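Local atomic coordinates of aspartate-semialdehyde dehydrogenase (Candida albicans, PDB entry 3HSK), a protein that catalyses the NADPH-dependent reductive dephosphorylation of 4-phospho-L-aspartate to L-aspartate semialdehyde, the second step in making methionine and threonine. Residues Val96-Glu110 with Phe113-Tyr127. Residues are numbered along the deposited sequence; the frame is centred on the assembly and turned at random.
With NAP (NADP nicotinamide-adenine-dinucleotide phosphate), chain C.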
loop_
_atom_site.group_PDB
_atom_site.type_symbol
_atom_site.label_atom_id
_atom_site.label_comp_id
_atom_site.label_asym_id
_atom_site.label_seq_id
_atom_site.Cartn_x
_atom_site.Cartn_y
_atom_site.Cartn_z
ATOM N N VAL A 96 11.639 24.916 -27.955
ATOM C CA VAL A 96 11.398 23.697 -27.174
ATOM C C VAL A 96 10.014 23.122 -27.493
ATOM O O VAL A 96 9.039 23.867 -27.616
ATOM C CB VAL A 96 11.566 23.937 -25.642
ATOM C CG1 VAL A 96 10.433 24.798 -25.071
ATOM C CG2 VAL A 96 11.677 22.609 -24.897
ATOM N N VAL A 97 9.942 21.802 -27.637
ATOM C CA VAL A 97 8.694 21.136 -27.996
ATOM C C VAL A 97 8.323 20.053 -26.984
ATOM O O VAL A 97 8.932 18.980 -26.955
ATOM C CB VAL A 97 8.753 20.533 -29.428
ATOM C CG1 VAL A 97 7.478 19.764 -29.748
ATOM C CG2 VAL A 97 8.990 21.626 -30.469
ATOM N N PHE A 98 7.310 20.341 -26.170
ATOM C CA PHE A 98 6.806 19.390 -25.182
ATOM C C PHE A 98 5.925 18.348 -25.854
ATOM O O PHE A 98 5.287 18.638 -26.858
ATOM C CB PHE A 98 6.032 20.118 -24.081
ATOM C CG PHE A 98 6.790 21.259 -23.465
ATOM C CD1 PHE A 98 7.694 21.035 -22.427
ATOM C CD2 PHE A 98 6.615 22.562 -23.933
ATOM C CE1 PHE A 98 8.398 22.091 -21.857
ATOM C CE2 PHE A 98 7.325 23.625 -23.376
ATOM C CZ PHE A 98 8.212 23.389 -22.332
ATOM N N SER A 99 5.894 17.133 -25.312
ATOM C CA SER A 99 5.099 16.068 -25.926
ATOM C C SER A 99 4.324 15.203 -24.931
ATOM O O SER A 99 4.905 14.564 -24.044
ATOM C CB SER A 99 5.969 15.199 -26.843
ATOM O OG SER A 99 5.298 14.017 -27.238
ATOM N N GLY A 100 3.002 15.203 -25.092
ATOM C CA GLY A 100 2.114 14.288 -24.377
ATOM C C GLY A 100 1.410 13.368 -25.357
ATOM O O GLY A 100 0.266 12.975 -25.143
ATOM N N LEU A 101 2.109 13.038 -26.440
ATOM C CA LEU A 101 1.597 12.153 -27.482
ATOM C C LEU A 101 1.362 10.735 -26.993
ATOM O O LEU A 101 2.096 10.228 -26.139
ATOM C CB LEU A 101 2.566 12.106 -28.665
ATOM C CG LEU A 101 2.513 13.219 -29.709
ATOM C CD1 LEU A 101 3.788 13.191 -30.527
ATOM C CD2 LEU A 101 1.287 13.087 -30.615
ATOM N N ASP A 102 0.325 10.112 -27.549
ATOM C CA ASP A 102 0.045 8.697 -27.362
ATOM C C ASP A 102 1.243 7.895 -27.880
ATOM O O ASP A 102 1.817 8.221 -28.927
ATOM C CB ASP A 102 -1.246 8.338 -28.116
ATOM C CG ASP A 102 -1.518 6.837 -28.184
ATOM O OD1 ASP A 102 -1.214 6.095 -27.223
ATOM O OD2 ASP A 102 -2.069 6.401 -29.216
ATOM N N ALA A 103 1.612 6.860 -27.127
ATOM C CA ALA A 103 2.790 6.036 -27.410
ATOM C C ALA A 103 2.738 5.308 -28.759
ATOM O O ALA A 103 3.778 4.954 -29.322
ATOM C CB ALA A 103 3.023 5.043 -26.266
ATOM N N ASP A 104 1.525 5.100 -29.271
ATOM C CA ASP A 104 1.308 4.439 -30.559
ATOM C C ASP A 104 1.864 5.252 -31.727
ATOM O O ASP A 104 2.219 4.692 -32.767
ATOM C CB ASP A 104 -0.187 4.191 -30.784
ATOM C CG ASP A 104 -0.800 3.297 -29.727
ATOM O OD1 ASP A 104 -0.177 2.276 -29.362
ATOM O OD2 ASP A 104 -1.918 3.611 -29.263
ATOM N N VAL A 105 1.930 6.570 -31.547
ATOM C CA VAL A 105 2.389 7.473 -32.601
ATOM C C VAL A 105 3.635 8.282 -32.224
ATOM O O VAL A 105 4.331 8.799 -33.102
ATOM C CB VAL A 105 1.254 8.429 -33.065
ATOM C CG1 VAL A 105 0.144 7.638 -33.761
ATOM C CG2 VAL A 105 0.697 9.244 -31.898
ATOM N N ALA A 106 3.914 8.381 -30.924
ATOM C CA ALA A 106 5.019 9.204 -30.424
ATOM C C ALA A 106 6.389 8.755 -30.944
ATOM O O ALA A 106 7.239 9.586 -31.249
ATOM C CB ALA A 106 5.006 9.246 -28.903
ATOM N N GLY A 107 6.586 7.442 -31.049
ATOM C CA GLY A 107 7.810 6.874 -31.613
ATOM C C GLY A 107 8.268 7.574 -32.882
ATOM O O GLY A 107 9.296 8.259 -32.879
ATOM N N ASP A 108 7.497 7.414 -33.957
ATOM C CA ASP A 108 7.823 7.990 -35.264
ATOM C C ASP A 108 7.909 9.518 -35.248
ATOM O O ASP A 108 8.849 10.098 -35.802
ATOM C CB ASP A 108 6.801 7.545 -36.319
ATOM C CG ASP A 108 6.939 6.073 -36.702
ATOM O OD1 ASP A 108 7.708 5.342 -36.049
ATOM O OD2 ASP A 108 6.265 5.641 -37.668
ATOM N N ILE A 109 6.928 10.157 -34.607
ATOM C CA ILE A 109 6.789 11.621 -34.614
ATOM C C ILE A 109 7.946 12.342 -33.913
ATOM O O ILE A 109 8.552 13.245 -34.486
ATOM C CB ILE A 109 5.419 12.075 -34.023
ATOM C CG1 ILE A 109 4.273 11.675 -34.960
ATOM C CG2 ILE A 109 5.394 13.587 -33.793
ATOM C CD1 ILE A 109 2.901 11.659 -34.299
ATOM N N GLU A 110 8.238 11.940 -32.676
ATOM C CA GLU A 110 9.311 12.558 -31.890
ATOM C C GLU A 110 10.679 12.389 -32.545
ATOM O O GLU A 110 11.526 13.271 -32.447
ATOM C CB GLU A 110 9.324 12.010 -30.463
ATOM C CG GLU A 110 8.181 12.524 -29.603
ATOM C CD GLU A 110 7.974 11.717 -28.332
ATOM O OE1 GLU A 110 8.776 10.799 -28.058
ATOM O OE2 GLU A 110 7.000 12.001 -27.603
ATOM N N PHE A 113 10.947 14.905 -35.261
ATOM C CA PHE A 113 11.204 16.189 -34.597
ATOM C C PHE A 113 12.684 16.358 -34.231
ATOM O O PHE A 113 13.278 17.397 -34.521
ATOM C CB PHE A 113 10.274 16.405 -33.395
ATOM C CG PHE A 113 8.979 17.083 -33.757
ATOM C CD1 PHE A 113 8.007 16.412 -34.499
ATOM C CD2 PHE A 113 8.742 18.400 -33.380
ATOM C CE1 PHE A 113 6.811 17.046 -34.856
ATOM C CE2 PHE A 113 7.551 19.041 -33.730
ATOM C CZ PHE A 113 6.588 18.360 -34.474
ATOM N N VAL A 114 13.271 15.326 -33.624
ATOM C CA VAL A 114 14.700 15.311 -33.312
ATOM C C VAL A 114 15.525 15.439 -34.599
ATOM O O VAL A 114 16.445 16.262 -34.665
ATOM C CB VAL A 114 15.112 14.044 -32.508
ATOM C CG1 VAL A 114 16.638 13.943 -32.374
ATOM C CG2 VAL A 114 14.471 14.058 -31.124
ATOM N N GLU A 115 15.167 14.648 -35.616
ATOM C CA GLU A 115 15.812 14.704 -36.937
ATOM C C GLU A 115 15.795 16.101 -37.555
ATOM O O GLU A 115 16.751 16.489 -38.229
ATOM C CB GLU A 115 15.196 13.686 -37.905
ATOM C CG GLU A 115 15.648 12.252 -37.654
ATOM C CD GLU A 115 14.891 11.213 -38.476
ATOM O OE1 GLU A 115 13.844 11.535 -39.083
ATOM O OE2 GLU A 115 15.343 10.049 -38.503
ATOM N N ALA A 116 14.727 16.858 -37.304
ATOM C CA ALA A 116 14.608 18.236 -37.806
ATOM C C ALA A 116 15.417 19.258 -37.001
ATOM O O ALA A 116 15.360 20.466 -37.277
ATOM C CB ALA A 116 13.142 18.653 -37.876
ATOM N N GLY A 117 16.154 18.773 -36.002
ATOM C CA GLY A 117 17.024 19.616 -35.184
ATOM C C GLY A 117 16.347 20.267 -33.997
ATOM O O GLY A 117 16.850 21.249 -33.450
ATOM N N LEU A 118 15.214 19.716 -33.576
ATOM C CA LEU A 118 14.414 20.360 -32.533
ATOM C C LEU A 118 14.672 19.794 -31.137
ATOM O O LEU A 118 15.158 18.669 -30.986
ATOM C CB LEU A 118 12.918 20.326 -32.895
ATOM C CG LEU A 118 12.492 21.183 -34.102
ATOM C CD1 LEU A 118 11.083 20.835 -34.579
ATOM C CD2 LEU A 118 12.595 22.678 -33.797
ATOM N N ALA A 119 14.354 20.597 -30.127
ATOM C CA ALA A 119 14.511 20.208 -28.729
ATOM C C ALA A 119 13.192 19.659 -28.197
ATOM O O ALA A 119 12.227 20.401 -28.030
ATOM C CB ALA A 119 14.976 21.401 -27.895
ATOM N N VAL A 120 13.163 18.358 -27.931
ATOM C CA VAL A 120 11.937 17.686 -27.490
ATOM C C VAL A 120 12.018 17.270 -26.016
ATOM O O VAL A 120 12.983 16.628 -25.594
ATOM C CB VAL A 120 11.615 16.443 -28.369
ATOM C CG1 VAL A 120 10.217 15.916 -28.078
ATOM C CG2 VAL A 120 11.745 16.777 -29.851
ATOM N N VAL A 121 11.000 17.648 -25.250
ATOM C CA VAL A 121 10.850 17.222 -23.864
ATOM C C VAL A 121 9.552 16.414 -23.786
ATOM O O VAL A 121 8.457 16.980 -23.861
ATOM C CB VAL A 121 10.827 18.439 -22.901
ATOM C CG1 VAL A 121 10.500 18.009 -21.472
ATOM C CG2 VAL A 121 12.158 19.191 -22.954
ATOM N N SER A 122 9.676 15.094 -23.653
ATOM C CA SER A 122 8.534 14.201 -23.868
ATOM C C SER A 122 8.091 13.372 -22.662
ATOM O O SER A 122 8.925 12.799 -21.957
ATOM C CB SER A 122 8.822 13.262 -25.042
ATOM O OG SER A 122 7.807 12.280 -25.138
ATOM N N ASN A 123 6.773 13.292 -22.457
ATOM C CA ASN A 123 6.186 12.411 -21.433
ATOM C C ASN A 123 5.832 11.012 -21.957
ATOM O O ASN A 123 5.441 10.132 -21.184
ATOM C CB ASN A 123 4.965 13.055 -20.758
ATOM C CG ASN A 123 4.448 12.239 -19.571
ATOM O OD1 ASN A 123 5.187 11.942 -18.627
ATOM N ND2 ASN A 123 3.176 11.874 -19.617
ATOM N N ALA A 124 5.968 10.811 -23.265
ATOM C CA ALA A 124 5.757 9.493 -23.867
ATOM C C ALA A 124 6.835 8.527 -23.390
ATOM O O ALA A 124 7.995 8.910 -23.231
ATOM C CB ALA A 124 5.759 9.588 -25.388
ATOM N N LYS A 125 6.440 7.278 -23.162
ATOM C CA LYS A 125 7.338 6.257 -22.621
ATOM C C LYS A 125 8.354 5.734 -23.639
ATOM O O LYS A 125 9.353 5.122 -23.260
ATOM C CB LYS A 125 6.526 5.084 -22.065
ATOM C CG LYS A 125 5.820 4.251 -23.139
ATOM C CD LYS A 125 4.961 3.161 -22.528
ATOM C CE LYS A 125 4.569 2.118 -23.567
ATOM N NZ LYS A 125 3.998 0.910 -22.898
ATOM N N ASN A 126 8.080 5.979 -24.922
ATOM C CA ASN A 126 8.813 5.390 -26.048
ATOM C C ASN A 126 10.339 5.412 -25.932
ATOM O O ASN A 126 10.992 4.373 -26.060
ATOM C CB ASN A 126 8.388 6.050 -27.370
ATOM C CG ASN A 126 6.915 5.822 -27.699
ATOM O OD1 ASN A 126 6.579 5.043 -28.599
ATOM N ND2 ASN A 126 6.033 6.505 -26.976
ATOM N N TYR A 127 10.897 6.591 -25.681
ATOM C CA TYR A 127 12.343 6.770 -25.738
ATOM C C TYR A 127 12.995 6.829 -24.367
ATOM O O TYR A 127 14.190 7.100 -24.258
ATOM C CB TYR A 127 12.704 7.983 -26.607
ATOM C CG TYR A 127 12.403 7.722 -28.068
ATOM C CD1 TYR A 127 13.119 6.753 -28.781
ATOM C CD2 TYR A 127 11.390 8.418 -28.733
ATOM C CE1 TYR A 127 12.841 6.488 -30.115
ATOM C CE2 TYR A 127 11.105 8.161 -30.073
ATOM C CZ TYR A 127 11.835 7.191 -30.755
ATOM O OH TYR A 127 11.571 6.918 -32.077
HETATM P PA NAP C . -4.712 10.110 -26.625
HETATM O O1A NAP C . -5.799 11.111 -26.738
HETATM O O2A NAP C . -5.050 8.871 -27.367
HETATM O O5B NAP C . -3.331 10.729 -27.167
HETATM C C5B NAP C . -2.758 11.859 -26.551
HETATM C C4B NAP C . -2.539 12.922 -27.614
HETATM O O4B NAP C . -1.990 12.321 -28.776
HETATM C C3B NAP C . -3.849 13.584 -28.019
HETATM O O3B NAP C . -3.710 14.983 -27.986
HETATM C C2B NAP C . -4.085 13.100 -29.435
HETATM O O2B NAP C . -4.704 14.065 -30.249
HETATM C C1B NAP C . -2.688 12.759 -29.926
HETATM N N9A NAP C . -2.740 11.736 -30.989
HETATM C C8A NAP C . -3.366 10.516 -30.948
HETATM N N7A NAP C . -3.177 9.897 -32.134
HETATM C C5A NAP C . -2.442 10.704 -32.933
HETATM C C6A NAP C . -1.967 10.570 -34.237
HETATM N N6A NAP C . -2.222 9.470 -34.937
HETATM N N1A NAP C . -1.222 11.591 -34.805
HETATM C C2A NAP C . -0.948 12.739 -34.080
HETATM N N3A NAP C . -1.430 12.863 -32.791
HETATM C C4A NAP C . -2.162 11.867 -32.225
HETATM O O3 NAP C . -4.400 9.786 -25.078
HETATM P PN NAP C . -4.892 10.482 -23.708
HETATM O O1N NAP C . -4.618 9.530 -22.604
HETATM O O2N NAP C . -4.347 11.857 -23.627
HETATM O O5D NAP C . -6.489 10.575 -23.907
HETATM C C5D NAP C . -7.327 10.911 -22.821
HETATM C C4D NAP C . -8.070 9.702 -22.240
HETATM O O4D NAP C . -9.463 9.986 -22.213
HETATM C C3D NAP C . -7.889 8.396 -23.015
HETATM O O3D NAP C . -6.983 7.526 -22.370
HETATM C C2D NAP C . -9.282 7.796 -23.102
HETATM O O2D NAP C . -9.468 6.802 -22.116
HETATM C C1D NAP C . -10.228 8.961 -22.829
HETATM N N1N NAP C . -10.875 9.443 -24.079
HETATM C C2N NAP C . -12.206 9.165 -24.277
HETATM C C3N NAP C . -12.865 9.598 -25.432
HETATM C C7N NAP C . -14.371 9.569 -25.486
HETATM O O7N NAP C . -15.026 9.621 -26.738
HETATM N N7N NAP C . -15.060 9.496 -24.344
HETATM C C4N NAP C . -12.154 10.318 -26.396
HETATM C C5N NAP C . -10.802 10.600 -26.196
HETATM C C6N NAP C . -10.177 10.157 -25.031
HETATM P P2B NAP C . -6.225 13.861 -30.747
HETATM O O1X NAP C . -6.361 14.541 -32.084
HETATM O O2X NAP C . -7.168 14.481 -29.746
HETATM O O3X NAP C . -6.557 12.394 -30.882
#
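V97 and V120 sit side by side on neighbouring parallel strands, 96-99 and 119-122, which helix 103-115 connects in a beta-alpha-beta crossover of the NADP-binding domain. Four backbone bonds tie the strands: V97 N to A119 O (2.7 Å), V121 N to V97 O, S99 N to V121 O and, just past the strand end, N123 N to S99 O.

Apolar packing divides between the two faces of the sheet. On the helix side V97 CG1, anti to its backbone N (chi1 176°), meets the ring of F113 at CE2 (4.0 Å), and I109 CG2 lies along that ring's CE1 side. On the other face F98 and V121 lie side by side and pack on helix 364-376. Branching at CB suits the valines to extended strands, and the flat F113 ring fits between helix and sheet. Small A106 and A124 let helix and loop come close, their CB atoms 3.6 Å apart.

After strand 96-99, loop 100-102 and V105 of the following helix border NADP: L101 CD2 approaches the adenine, and V105 CG1 and CG2 touch it.

Among the polar side chains, Y127 OH donates to G107 O (2.8 Å) from above the carbonyl plane, while E110 OE1 lies at the edge of the tyrosine ring. S122 OG accepts from A124 N, forming an ST turn. The extended side chain of E110 reaches from the helix to S99 and S122, whose short hydroxyls fit between sheet and helix. Two donors grip the buried E110 OE2: S99 OG at its anti lone pair (2.7 Å) and S122 OG from above the carboxylate plane (2.6 Å).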